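Putative polysaccharide deacetylase (Bdellovibrio bacteriovorus HD100, PDB 5JP6) is a zinc-binding member of carbohydrate esterase family 4 that probably removes acetyl groups from peptidoglycan. Local coordinates at residues P147-K152 with R168-L173; A186-L191 with K215-D220; Q263-F266 with W271-P274; S305-T310 with D336-T341; Q315-V320 with M345-R350. The protein carries 1 engineered substitution. One frame throughout, in Å; residues are numbered along the deposited sequence.

Interaction 1: P147-K152 with R168-L173; sequences PDNTQK and RKEVVL
Glu170 holds out its carboxylate to two side-chain amides, those of Asn149 and Gln151, and these polar ends make the whole contact. Two hydrogen bonds cross between the segments. Asn149 ND2 donates to Glu170 OE2 at 3.1 Å, coming from well above the carboxylate plane, 60° out of it. Gln151 NE2 donates to Glu170 OE1 at 3.0 Å, also from above the plane but less steeply, while OE1 itself lies almost in the plane of the Gln151 amide. Both long side chains run extended beyond CG and meet from opposite directions; Asn149 crosses Glu170 at about a right angle.

A third bond stays within residues 147-152: Gln151 NE2 reaches Asn149 OD1 at 3.0 Å, nearly straight at 175°. NE2 thus spends both its hydrogens, one on each neighbour, and this fixes how the two amides are turned. Outside the two segments, Arg153 NH2 bonds to Gln151 OE1, and the backbone N of Ala167 gives Glu170 OE1 a second donor.

No backbone pairing accompanies these bonds, since the nearest CA atoms, of Asn149 and Glu170, are 9.3 Å apart. Strand 358-364 pairs in parallel with both strand 150-153 and strand 170-176, and the three side chains reach across it over Val360, linking its two neighbours at the surface of the sheet.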
# COMPACT_ATOMS: atom_id res chain seq x y z
N PRO A 147 5.52 18.72 14.47
CA PRO A 147 6.20 19.84 13.80
C PRO A 147 6.55 19.53 12.37
O PRO A 147 6.75 18.37 12.01
CB PRO A 147 7.49 20.03 14.63
CG PRO A 147 7.70 18.75 15.36
CD PRO A 147 6.37 18.03 15.46
N ASP A 148 6.63 20.56 11.53
CA ASP A 148 7.24 20.34 10.23
C ASP A 148 8.66 19.79 10.38
O ASP A 148 9.45 20.24 11.23
CB ASP A 148 7.35 21.65 9.45
CG ASP A 148 6.00 22.25 9.06
OD1 ASP A 148 5.00 21.52 8.91
OD2 ASP A 148 5.96 23.50 8.89
N ASN A 149 8.95 18.79 9.56
CA ASN A 149 10.27 18.18 9.51
C ASN A 149 10.50 17.52 8.17
O ASN A 149 10.27 16.35 8.00
CB ASN A 149 10.40 17.15 10.64
CG ASN A 149 11.84 16.80 10.94
OD1 ASN A 149 12.75 16.95 10.09
ND2 ASN A 149 12.06 16.32 12.15
N THR A 150 10.95 18.34 7.22
CA THR A 150 11.28 17.91 5.88
C THR A 150 12.79 17.99 5.73
O THR A 150 13.38 19.04 5.93
CB THR A 150 10.53 18.75 4.82
OG1 THR A 150 9.09 18.52 5.00
CG2 THR A 150 10.95 18.39 3.43
N GLN A 151 13.38 16.87 5.30
CA GLN A 151 14.81 16.73 5.18
C GLN A 151 15.15 16.40 3.73
O GLN A 151 14.60 15.46 3.13
CB GLN A 151 15.32 15.68 6.13
CG GLN A 151 15.15 16.09 7.60
CD GLN A 151 15.64 15.04 8.57
OE1 GLN A 151 16.58 14.31 8.32
NE2 GLN A 151 14.99 14.99 9.70
N LYS A 152 16.09 17.15 3.18
CA LYS A 152 16.48 17.03 1.79
C LYS A 152 17.60 16.01 1.64
O LYS A 152 18.52 15.95 2.47
CB LYS A 152 16.95 18.37 1.23
CG LYS A 152 15.87 19.43 1.17
CD LYS A 152 16.49 20.77 0.76
CE LYS A 152 15.47 21.88 0.83
NZ LYS A 152 16.13 23.17 0.50
N ARG A 168 17.68 10.06 15.79
CA ARG A 168 16.99 9.21 16.75
C ARG A 168 15.55 9.74 16.93
O ARG A 168 15.30 10.97 16.97
CB ARG A 168 17.72 9.11 18.10
CG ARG A 168 17.79 10.41 18.90
CD ARG A 168 18.46 10.22 20.28
NE ARG A 168 17.78 9.23 21.13
CZ ARG A 168 16.72 9.48 21.91
NH1 ARG A 168 16.18 10.70 21.97
NH2 ARG A 168 16.19 8.50 22.63
N LYS A 169 14.62 8.79 17.01
CA LYS A 169 13.20 9.02 17.24
C LYS A 169 12.51 9.78 16.10
O LYS A 169 11.43 10.35 16.27
CB LYS A 169 12.92 9.62 18.62
CG LYS A 169 13.48 8.70 19.71
CD LYS A 169 12.95 8.99 21.07
CE LYS A 169 11.65 8.26 21.28
NZ LYS A 169 11.24 8.42 22.69
N GLU A 170 13.11 9.70 14.93
CA GLU A 170 12.48 10.17 13.70
C GLU A 170 12.08 8.98 12.84
O GLU A 170 12.89 8.06 12.64
CB GLU A 170 13.40 11.11 12.93
CG GLU A 170 13.65 12.43 13.62
CD GLU A 170 14.49 13.41 12.83
OE1 GLU A 170 15.22 13.00 11.88
OE2 GLU A 170 14.41 14.61 13.17
N VAL A 171 10.85 9.02 12.31
CA VAL A 171 10.38 8.00 11.39
C VAL A 171 9.80 8.63 10.13
O VAL A 171 9.20 9.71 10.16
CB VAL A 171 9.38 7.03 12.02
CG1 VAL A 171 10.01 6.26 13.17
CG2 VAL A 171 8.14 7.76 12.50
N VAL A 172 10.04 7.94 9.02
CA VAL A 172 9.53 8.33 7.72
C VAL A 172 8.44 7.34 7.36
O VAL A 172 8.67 6.13 7.35
CB VAL A 172 10.63 8.29 6.64
CG1 VAL A 172 10.12 8.76 5.29
CG2 VAL A 172 11.84 9.08 7.03
N LEU A 173 7.25 7.86 7.13
CA LEU A 173 6.14 7.01 6.82
C LEU A 173 5.98 6.83 5.31
O LEU A 173 5.90 7.83 4.57
CB LEU A 173 4.87 7.60 7.39
CG LEU A 173 4.89 7.86 8.91
CD1 LEU A 173 3.52 8.31 9.35
CD2 LEU A 173 5.38 6.65 9.72

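Interaction 2: A186-L191 with K215-D220; sequences AILRAL and KRVAAD
Leu188 points its isobutyl end at the flank of the helix ending at Ala219, crossing the Val217 side chain at about a right angle. CG is anti to the carbonyl carbon (chi1 -68°), and from there both methyls reach Val217. CD1 makes the nearer approach, 3.6 Å from Val217 N, and also meets Val217 CG2 at 3.9 Å. CD2 rests beside Val217 CA, at 3.9 Å. On the side of CD1, Arg216 adds CB, 4.0 Å away; its NE forms a salt bridge with Asp185, earlier on helix 183-193, a second tie between the same two helices.

Asp220 comes in nearer the root of Leu188, its OD2 3.7 Å from Leu188 CB. Asp220 OD2 also accepts from a water at 2.7 Å, which gives its other hydrogen to Leu188 O at 2.8 Å. Phe200, on strand 199-202, touches both Leu188 and Val217, so the helices meet over one strand.

The contact is therefore apolar at its centre and wet at one end. No hydrogen bond runs directly between the segments; van der Waals packing holds Leu188 against the backbone of Val217, while the water donates to both Leu188 O and Asp220 OD2, acceptors that could not bond each other.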
# COMPACT_ATOMS: atom_id res chain seq x y z
N ALA A 186 -8.63 8.08 3.42
CA ALA A 186 -8.66 7.94 4.89
C ALA A 186 -7.25 8.17 5.49
O ALA A 186 -7.11 8.86 6.49
CB ALA A 186 -9.19 6.58 5.31
N ILE A 187 -6.24 7.62 4.85
CA ILE A 187 -4.86 7.82 5.28
C ILE A 187 -4.50 9.33 5.18
O ILE A 187 -3.92 9.91 6.12
CB ILE A 187 -3.90 6.85 4.57
CG1 ILE A 187 -4.07 5.43 5.14
CG2 ILE A 187 -2.47 7.36 4.68
CD1 ILE A 187 -3.52 4.33 4.27
N LEU A 188 -4.89 9.98 4.08
CA LEU A 188 -4.64 11.42 3.91
C LEU A 188 -5.29 12.22 5.04
O LEU A 188 -4.69 13.15 5.57
CB LEU A 188 -5.14 11.92 2.57
CG LEU A 188 -4.40 11.43 1.34
CD1 LEU A 188 -5.03 11.96 0.07
CD2 LEU A 188 -2.92 11.83 1.37
N ARG A 189 -6.53 11.88 5.39
CA ARG A 189 -7.23 12.62 6.45
C ARG A 189 -6.48 12.47 7.76
O ARG A 189 -6.27 13.44 8.49
CB ARG A 189 -8.65 12.12 6.63
CG ARG A 189 -9.55 12.46 5.47
CD ARG A 189 -10.99 12.14 5.78
NE ARG A 189 -11.29 10.70 5.72
CZ ARG A 189 -11.66 10.03 4.63
NH1 ARG A 189 -11.72 10.61 3.45
NH2 ARG A 189 -11.95 8.73 4.72
N ALA A 190 -6.04 11.26 8.03
CA ALA A 190 -5.33 10.99 9.30
C ALA A 190 -4.01 11.76 9.37
O ALA A 190 -3.68 12.37 10.38
CB ALA A 190 -5.09 9.50 9.46
N LEU A 191 -3.27 11.75 8.27
CA LEU A 191 -2.01 12.47 8.21
C LEU A 191 -2.21 13.96 8.39
O LEU A 191 -1.49 14.63 9.14
CB LEU A 191 -1.28 12.17 6.90
CG LEU A 191 -0.79 10.73 6.71
CD1 LEU A 191 -0.36 10.50 5.27
CD2 LEU A 191 0.37 10.39 7.63
N LYS A 215 -4.22 12.95 -7.27
CA LYS A 215 -4.20 14.39 -7.17
C LYS A 215 -4.43 14.89 -5.74
O LYS A 215 -3.83 15.88 -5.33
CB LYS A 215 -5.17 15.01 -8.14
CG LYS A 215 -4.83 14.81 -9.62
CD LYS A 215 -5.82 15.53 -10.51
CE LYS A 215 -5.51 15.24 -11.96
NZ LYS A 215 -6.44 15.99 -12.83
N ARG A 216 -5.30 14.22 -4.98
CA ARG A 216 -5.50 14.60 -3.58
C ARG A 216 -4.28 14.32 -2.74
O ARG A 216 -3.97 15.12 -1.86
CB ARG A 216 -6.73 13.92 -2.98
CG ARG A 216 -8.03 14.36 -3.72
CD ARG A 216 -9.29 13.82 -3.04
NE ARG A 216 -9.50 12.39 -3.18
CZ ARG A 216 -10.14 11.82 -4.19
NH1 ARG A 216 -10.57 12.57 -5.19
NH2 ARG A 216 -10.32 10.51 -4.22
N VAL A 217 -3.58 13.22 -3.01
CA VAL A 217 -2.32 12.96 -2.30
C VAL A 217 -1.35 14.13 -2.59
O VAL A 217 -0.76 14.67 -1.66
CB VAL A 217 -1.66 11.62 -2.72
CG1 VAL A 217 -0.30 11.43 -2.06
CG2 VAL A 217 -2.57 10.42 -2.46
N ALA A 218 -1.21 14.49 -3.86
CA ALA A 218 -0.30 15.56 -4.28
C ALA A 218 -0.67 16.90 -3.57
O ALA A 218 0.21 17.62 -3.07
CB ALA A 218 -0.29 15.74 -5.78
N ALA A 219 -1.96 17.21 -3.54
CA ALA A 219 -2.41 18.48 -3.00
C ALA A 219 -2.12 18.62 -1.49
O ALA A 219 -2.09 19.73 -0.98
CB ALA A 219 -3.87 18.69 -3.30
N ASP A 220 -1.96 17.48 -0.80
CA ASP A 220 -1.72 17.45 0.63
C ASP A 220 -0.23 17.55 0.97
O ASP A 220 0.13 17.47 2.13
CB ASP A 220 -2.40 16.25 1.33
CG ASP A 220 -3.89 16.47 1.62
OD1 ASP A 220 -4.47 17.52 1.19
OD2 ASP A 220 -4.48 15.56 2.25
O HOH W 1 -2.77 14.43 4.02

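Interaction 3: Q263-F266 with W271-P274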
# COMPACT_ATOMS: atom_id res chain seq x y z
N GLN A 263 6.08 7.11 -15.13
CA GLN A 263 5.35 7.76 -16.19
C GLN A 263 3.86 7.96 -15.81
O GLN A 263 3.28 8.99 -16.13
CB GLN A 263 5.47 6.97 -17.48
CG GLN A 263 4.90 7.68 -18.67
CD GLN A 263 5.79 8.81 -19.18
OE1 GLN A 263 6.98 8.64 -19.40
NE2 GLN A 263 5.20 9.98 -19.40
N ALA A 264 3.26 6.95 -15.17
CA ALA A 264 1.84 7.05 -14.81
C ALA A 264 1.62 8.23 -13.87
O ALA A 264 0.66 8.99 -14.02
CB ALA A 264 1.33 5.77 -14.20
N VAL A 265 2.50 8.36 -12.87
CA VAL A 265 2.38 9.48 -11.93
C VAL A 265 2.53 10.81 -12.66
O VAL A 265 1.74 11.75 -12.48
CB VAL A 265 3.39 9.36 -10.78
CG1 VAL A 265 3.39 10.62 -9.93
CG2 VAL A 265 3.12 8.12 -9.92
N PHE A 266 3.57 10.90 -13.46
CA PHE A 266 3.87 12.10 -14.25
C PHE A 266 2.71 12.49 -15.16
O PHE A 266 2.36 13.67 -15.26
CB PHE A 266 5.12 11.90 -15.05
CG PHE A 266 5.48 13.07 -15.94
CD1 PHE A 266 6.05 14.19 -15.40
CD2 PHE A 266 5.16 13.06 -17.28
CE1 PHE A 266 6.38 15.27 -16.21
CE2 PHE A 266 5.47 14.13 -18.08
CZ PHE A 266 6.05 15.24 -17.53
N TRP A 271 4.46 15.92 -12.67
CA TRP A 271 5.71 15.69 -11.98
C TRP A 271 5.64 14.32 -11.31
O TRP A 271 4.58 13.72 -11.20
CB TRP A 271 5.98 16.78 -10.95
CG TRP A 271 4.88 16.98 -9.93
CD1 TRP A 271 3.91 17.94 -9.95
CD2 TRP A 271 4.71 16.28 -8.70
NE1 TRP A 271 3.11 17.87 -8.82
CE2 TRP A 271 3.59 16.85 -8.03
CE3 TRP A 271 5.40 15.23 -8.09
CZ2 TRP A 271 3.17 16.41 -6.76
CZ3 TRP A 271 4.97 14.77 -6.86
CH2 TRP A 271 3.85 15.34 -6.20
N VAL A 272 6.82 13.86 -10.89
CA VAL A 272 6.99 12.65 -10.13
C VAL A 272 8.29 12.79 -9.36
O VAL A 272 9.33 13.12 -9.95
CB VAL A 272 6.97 11.37 -10.99
CG1 VAL A 272 7.99 11.39 -12.14
CG2 VAL A 272 7.13 10.15 -10.08
N ASP A 273 8.24 12.61 -8.05
CA ASP A 273 9.47 12.75 -7.27
C ASP A 273 10.48 11.68 -7.64
O ASP A 273 10.10 10.55 -8.02
CB ASP A 273 9.15 12.68 -5.77
CG ASP A 273 8.51 13.96 -5.26
OD1 ASP A 273 9.18 15.04 -5.39
OD2 ASP A 273 7.39 13.90 -4.73
N PRO A 274 11.77 12.01 -7.47
CA PRO A 274 12.85 11.08 -7.90
C PRO A 274 13.11 10.02 -6.84
O PRO A 274 14.21 9.91 -6.34
CB PRO A 274 14.04 12.01 -8.12
CG PRO A 274 13.79 13.12 -7.12
CD PRO A 274 12.31 13.35 -7.20
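Val265 meets Val272 through CB and CG1, the two side chains crossing at about a right angle. At the root, Val265 CB lies 3.9 Å from Val272 CG2. One step out, Val265 CG1 is anti to its backbone N (chi1 172°), and this swings the methyl over the returning chain, where it touches Val272 CG2 at 3.8 Å and the carbonyl oxygen Trp271 O at 3.6 Å.

Phe266 works the other flank of Val272. Its CB sits 4.1 Å from Val272 CG1, a methyl that stands between the backbone N and carbonyl carbon of Val272 itself, and CD1 of the Phe266 ring comes obliquely to Trp271 N at 3.6 Å. Backbone enters as well: Phe266 CA directs its hydrogen at Trp271 O, with a CA-O separation of 3.5 Å and an angle of 150° at the hydrogen. That oxygen is buried here and has no conventional hydrogen-bond partner in the model, so this weak contact is a modest compensation.

The CB of Trp271 points away from the helix; its indole makes a cation-pi interaction with Lys370 and packs on Ile224. The contact closes the turn by which helix 251-269 folds back to strand 275-277. On the sheet side, Val265 touches Ile224 of strand 223-227, the strand ending in the zinc ligand His227, and Val207 of helix 204-209 lies against Val265 from another side.

Interaction 4: S305-T310 with D336-T341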
# COMPACT_ATOMS: atom_id res chain seq x y z
N SER A 305 5.74 -3.07 9.03
CA SER A 305 4.42 -3.13 9.60
C SER A 305 3.82 -4.50 9.53
O SER A 305 2.91 -4.81 10.33
CB SER A 305 3.48 -2.14 8.91
OG SER A 305 3.24 -2.50 7.57
N ASP A 306 4.28 -5.32 8.58
CA ASP A 306 3.61 -6.59 8.28
C ASP A 306 2.11 -6.39 7.98
O ASP A 306 1.31 -7.28 8.23
CB ASP A 306 3.80 -7.58 9.43
CG ASP A 306 5.21 -8.06 9.58
OD1 ASP A 306 5.99 -7.99 8.62
OD2 ASP A 306 5.49 -8.62 10.67
N ASP A 307 1.73 -5.22 7.42
CA ASP A 307 0.30 -4.94 7.21
C ASP A 307 -0.32 -5.81 6.11
O ASP A 307 -1.54 -5.80 5.96
CB ASP A 307 0.01 -3.45 7.03
CG ASP A 307 0.56 -2.87 5.75
OD1 ASP A 307 1.28 -3.56 4.98
OD2 ASP A 307 0.30 -1.69 5.48
N TRP A 308 0.50 -6.55 5.35
CA TRP A 308 0.04 -7.55 4.35
C TRP A 308 -0.61 -8.76 5.03
O TRP A 308 -1.33 -9.52 4.37
CB TRP A 308 1.23 -8.00 3.48
CG TRP A 308 2.39 -8.55 4.26
CD1 TRP A 308 3.49 -7.87 4.69
CD2 TRP A 308 2.56 -9.91 4.71
NE1 TRP A 308 4.32 -8.70 5.38
CE2 TRP A 308 3.77 -9.96 5.43
CE3 TRP A 308 1.79 -11.08 4.61
CZ2 TRP A 308 4.25 -11.13 5.99
CZ3 TRP A 308 2.28 -12.23 5.20
CH2 TRP A 308 3.49 -12.25 5.87
N ARG A 309 -0.30 -9.00 6.30
CA ARG A 309 -0.78 -10.19 7.00
C ARG A 309 -2.14 -9.92 7.64
O ARG A 309 -2.32 -8.95 8.35
CB ARG A 309 0.25 -10.66 8.04
CG ARG A 309 -0.01 -12.09 8.48
CD ARG A 309 0.76 -12.47 9.71
NE ARG A 309 2.20 -12.42 9.54
CZ ARG A 309 2.93 -13.37 8.97
NH1 ARG A 309 2.34 -14.42 8.39
NH2 ARG A 309 4.25 -13.25 8.96
N THR A 310 -3.10 -10.78 7.39
CA THR A 310 -4.39 -10.71 8.08
C THR A 310 -4.12 -10.85 9.58
O THR A 310 -3.45 -11.81 10.03
CB THR A 310 -5.36 -11.79 7.62
OG1 THR A 310 -5.53 -11.71 6.21
CG2 THR A 310 -6.73 -11.67 8.33
N ASP A 336 -1.00 1.69 1.39
CA ASP A 336 -2.24 2.47 1.53
C ASP A 336 -3.41 1.72 0.84
O ASP A 336 -4.57 2.12 1.00
CB ASP A 336 -2.14 3.94 1.09
CG ASP A 336 -1.63 4.13 -0.31
OD1 ASP A 336 -0.64 3.45 -0.66
OD2 ASP A 336 -2.20 4.95 -1.08
N ILE A 337 -3.14 0.61 0.16
CA ILE A 337 -4.19 -0.28 -0.36
C ILE A 337 -4.67 -1.32 0.66
O ILE A 337 -5.57 -2.11 0.37
CB ILE A 337 -3.76 -0.97 -1.68
CG1 ILE A 337 -2.55 -1.88 -1.47
CG2 ILE A 337 -3.45 0.07 -2.75
CD1 ILE A 337 -2.32 -2.86 -2.58
N GLN A 338 -4.09 -1.29 1.86
CA GLN A 338 -4.47 -2.21 2.92
C GLN A 338 -5.49 -1.49 3.83
O GLN A 338 -5.15 -0.53 4.54
CB GLN A 338 -3.26 -2.63 3.75
CG GLN A 338 -3.55 -3.80 4.69
CD GLN A 338 -3.77 -5.11 3.91
OE1 GLN A 338 -2.93 -5.58 3.10
NE2 GLN A 338 -4.91 -5.67 4.10
N ARG A 339 -6.74 -1.95 3.82
CA ARG A 339 -7.78 -1.27 4.60
C ARG A 339 -7.40 -1.13 6.05
O ARG A 339 -7.57 -0.05 6.66
CB ARG A 339 -9.13 -1.97 4.47
CG ARG A 339 -10.12 -1.36 5.42
CD ARG A 339 -11.54 -1.72 5.13
NE ARG A 339 -12.41 -1.05 6.08
CZ ARG A 339 -13.70 -1.29 6.23
NH1 ARG A 339 -14.30 -2.15 5.43
NH2 ARG A 339 -14.38 -0.62 7.14
N ARG A 340 -6.86 -2.19 6.64
CA ARG A 340 -6.63 -2.15 8.09
C ARG A 340 -5.60 -1.09 8.46
O ARG A 340 -5.69 -0.51 9.52
CB ARG A 340 -6.21 -3.52 8.59
CG ARG A 340 -6.25 -3.66 10.09
CD ARG A 340 -6.01 -5.12 10.48
NE ARG A 340 -6.87 -6.07 9.80
CZ ARG A 340 -8.05 -6.55 10.25
NH1 ARG A 340 -8.60 -6.10 11.35
NH2 ARG A 340 -8.66 -7.48 9.57
N THR A 341 -4.67 -0.83 7.55
CA THR A 341 -3.71 0.25 7.77
C THR A 341 -4.39 1.61 7.86
O THR A 341 -4.05 2.43 8.75
CB THR A 341 -2.63 0.20 6.69
OG1 THR A 341 -1.93 -1.05 6.80
CG2 THR A 341 -1.62 1.37 6.79
O HOH W 2 -0.37 -4.70 2.74
O HOH W 3 -2.96 -8.54 2.50
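Thr341 OG1 donates a short hydrogen bond, 2.7 Å, to Asp307 OD2, and this is the tight half of the contact. The hydroxyl meets the carboxylate on its anti side, 21° out of plane, and Thr341 OG1 lies 3.1 Å from Asp307 CB. CG of Asp307 stands between its backbone N and carbonyl carbon (chi1 68°), a torsion that turns the carboxylate toward the start of helix 339-354. OD2 also accepts from the backbone N of His335, so two donors grip it, and Leu316 and Phe334 pack round the pair.

Ser305 OG accepts from Asp307 N in an ST turn, and a type I turn runs from Asp306 to Arg309. Across the contact, Gln338 is the N-cap residue of helix 339-354. The active-site metal is near: the Trp308 side chain is about 9 Å from the bound zinc.

Gln338 CD still packs closely on Asp307 O, at 3.1 Å; it is the OE1 end that is hydrated. The chain bends at chi2, bringing Gln338 OE1 to 3.2 Å from Asp307 O, an approach of two acceptors and no bond. Two waters mediate instead: one, 2.7 Å from Gln338 OE1, also donates to Asp307 OD1, and the other, 2.7 Å from Trp308 O, donates to Gln338 OE1 as well.

Interaction 5: Q315-V320 with M345-R350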
# COMPACT_ATOMS: atom_id res chain seq x y z
N GLN A 315 -3.20 -6.34 16.90
CA GLN A 315 -1.97 -7.00 16.53
C GLN A 315 -1.08 -6.14 15.57
O GLN A 315 0.09 -5.99 15.76
CB GLN A 315 -2.32 -8.39 15.98
CG GLN A 315 -1.08 -9.15 15.54
CD GLN A 315 -1.37 -10.59 15.23
OE1 GLN A 315 -2.40 -11.14 15.60
NE2 GLN A 315 -0.47 -11.21 14.50
N LEU A 316 -1.77 -5.55 14.58
CA LEU A 316 -1.06 -4.72 13.63
C LEU A 316 -0.39 -3.53 14.32
O LEU A 316 0.79 -3.27 14.11
CB LEU A 316 -2.01 -4.27 12.51
CG LEU A 316 -1.39 -3.35 11.43
CD1 LEU A 316 -0.17 -4.04 10.80
CD2 LEU A 316 -2.41 -2.99 10.39
N LEU A 317 -1.13 -2.82 15.18
CA LEU A 317 -0.58 -1.66 15.94
C LEU A 317 0.57 -2.15 16.80
O LEU A 317 1.57 -1.47 16.88
CB LEU A 317 -1.64 -0.96 16.81
CG LEU A 317 -2.53 -0.01 16.06
CD1 LEU A 317 -3.87 0.15 16.77
CD2 LEU A 317 -1.78 1.32 15.87
N ALA A 318 0.42 -3.31 17.44
CA ALA A 318 1.45 -3.82 18.33
C ALA A 318 2.73 -4.15 17.56
O ALA A 318 3.82 -3.81 18.00
CB ALA A 318 0.94 -5.05 19.10
N ARG A 319 2.57 -4.79 16.39
CA ARG A 319 3.74 -5.17 15.61
C ARG A 319 4.48 -3.95 15.07
O ARG A 319 5.70 -3.83 15.22
CB ARG A 319 3.33 -6.09 14.49
CG ARG A 319 4.46 -6.46 13.56
CD ARG A 319 5.70 -7.04 14.24
NE ARG A 319 5.46 -8.23 15.03
CZ ARG A 319 5.58 -9.49 14.63
NH1 ARG A 319 5.90 -9.82 13.39
NH2 ARG A 319 5.38 -10.46 15.51
N VAL A 320 3.74 -3.03 14.44
CA VAL A 320 4.43 -1.90 13.86
C VAL A 320 5.09 -1.03 14.94
O VAL A 320 6.22 -0.56 14.79
CB VAL A 320 3.55 -1.11 12.88
CG1 VAL A 320 2.43 -0.31 13.59
CG2 VAL A 320 4.40 -0.18 12.04
N MET A 345 -4.64 4.11 11.29
CA MET A 345 -3.68 5.19 11.09
C MET A 345 -3.79 6.30 12.16
O MET A 345 -2.76 6.73 12.72
CB MET A 345 -3.73 5.73 9.67
CG MET A 345 -2.57 6.68 9.32
SD MET A 345 -0.92 5.97 9.57
CE MET A 345 -0.99 4.46 8.61
N PRO A 346 -5.03 6.76 12.48
CA PRO A 346 -5.07 7.78 13.55
C PRO A 346 -4.47 7.30 14.87
O PRO A 346 -3.73 8.02 15.53
CB PRO A 346 -6.57 8.07 13.68
CG PRO A 346 -7.11 7.78 12.31
CD PRO A 346 -6.35 6.57 11.82
N GLN A 347 -4.74 6.05 15.21
CA GLN A 347 -4.27 5.48 16.44
C GLN A 347 -2.71 5.35 16.41
O GLN A 347 -2.00 5.64 17.40
CB GLN A 347 -4.92 4.13 16.67
CG GLN A 347 -4.57 3.55 18.04
CD GLN A 347 -5.48 4.07 19.15
OE1 GLN A 347 -6.66 3.85 19.11
NE2 GLN A 347 -4.94 4.80 20.10
N PHE A 348 -2.18 4.94 15.27
CA PHE A 348 -0.74 4.80 15.08
C PHE A 348 -0.05 6.14 15.26
O PHE A 348 0.97 6.24 15.93
CB PHE A 348 -0.45 4.22 13.69
CG PHE A 348 1.01 4.19 13.34
CD1 PHE A 348 1.86 3.31 13.97
CD2 PHE A 348 1.55 5.08 12.41
CE1 PHE A 348 3.21 3.27 13.64
CE2 PHE A 348 2.90 5.05 12.13
CZ PHE A 348 3.72 4.15 12.73
N LEU A 349 -0.59 7.16 14.61
CA LEU A 349 -0.02 8.48 14.71
C LEU A 349 -0.03 9.01 16.15
O LEU A 349 0.94 9.62 16.59
CB LEU A 349 -0.73 9.42 13.73
CG LEU A 349 -0.56 9.08 12.24
CD1 LEU A 349 -1.55 9.86 11.38
CD2 LEU A 349 0.87 9.28 11.80
N ARG A 350 -1.13 8.80 16.86
CA ARG A 350 -1.21 9.19 18.25
C ARG A 350 -0.15 8.47 19.08
O ARG A 350 0.51 9.09 19.91
CB ARG A 350 -2.63 8.99 18.80
CG ARG A 350 -2.80 9.29 20.30
CD ARG A 350 -2.43 10.70 20.76
NE ARG A 350 -2.23 10.78 22.21
CZ ARG A 350 -3.16 11.02 23.13
NH1 ARG A 350 -4.43 11.23 22.80
NH2 ARG A 350 -2.81 11.06 24.41
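Gln347 and Phe348 meet Leu317 and Val320 where helix 339-354 lies beside helix 313-327. Following residues 345-350 along the chain, Met345 and Pro346 come first and take no part; both pack on Ala190 of helix 183-193. The helix is kinked here, where Pro346 has no N-H to donate and the N of Gln347 makes no bond to the turn before.

Gln347 is the first to touch. Its CG lies 3.7 Å from Leu317 CD1, the two side chains crossing at about a right angle. The chain then bends at chi2, so the amide leaves the interface, and both its ends are held elsewhere, OE1 by the backbone N of Val130 and NE2 by Ser129 OG. Only the aliphatic part of this glutamine serves the packing.

Phe348 follows and touches both partners. Leu317 CD2 rests on its backbone, 3.7 Å from Phe348 N, and 3.9 Å from Phe348 CB. With CG anti to the backbone N (chi1 174°), the ring swings toward Val320, whose CG1 approaches CE1 obliquely at 3.7 Å; Val320 CG2 is 4.0 Å from the same carbon. The ring also stands edge-to-face with Phe334 on strand 330-335. The helices thus meet through apolar atoms, without a hydrogen bond between the segments.

Leu349 turns back to the sheet, onto Leu173. The axes of these segments, 10.7 Å apart and crossing at -33°, run roughly parallel, as expected of successive helices on the outside of the distorted beta/alpha barrel of NodB-type deacetylases.

How the interactions relate
Along the chain interactions 1, 2 and 3 follow one another; 4 and 5 come last, their segments alternating. These two are the nearest pair, centres 11 Å apart: both use helix 339-354, and Asp306 forms a salt bridge with Arg319. Strand 170-176 ties interaction 1 to the helices, Leu173 packing on Leu191 and Phe348. Interaction 2 is well connected: Leu349 lies against Ala190 O, Asp336 against Ile187, Trp271 against Ala218. Interactions 3 and 5 lie on opposite sides of the chain's centre, their own centres about 30 Å apart. The contacts are spread round one parallel sheet, on its strands, loops and flanking helices; the zinc ligands lie at the end of strand 223-227 (His227) and in loops (Asp177, Tyr280).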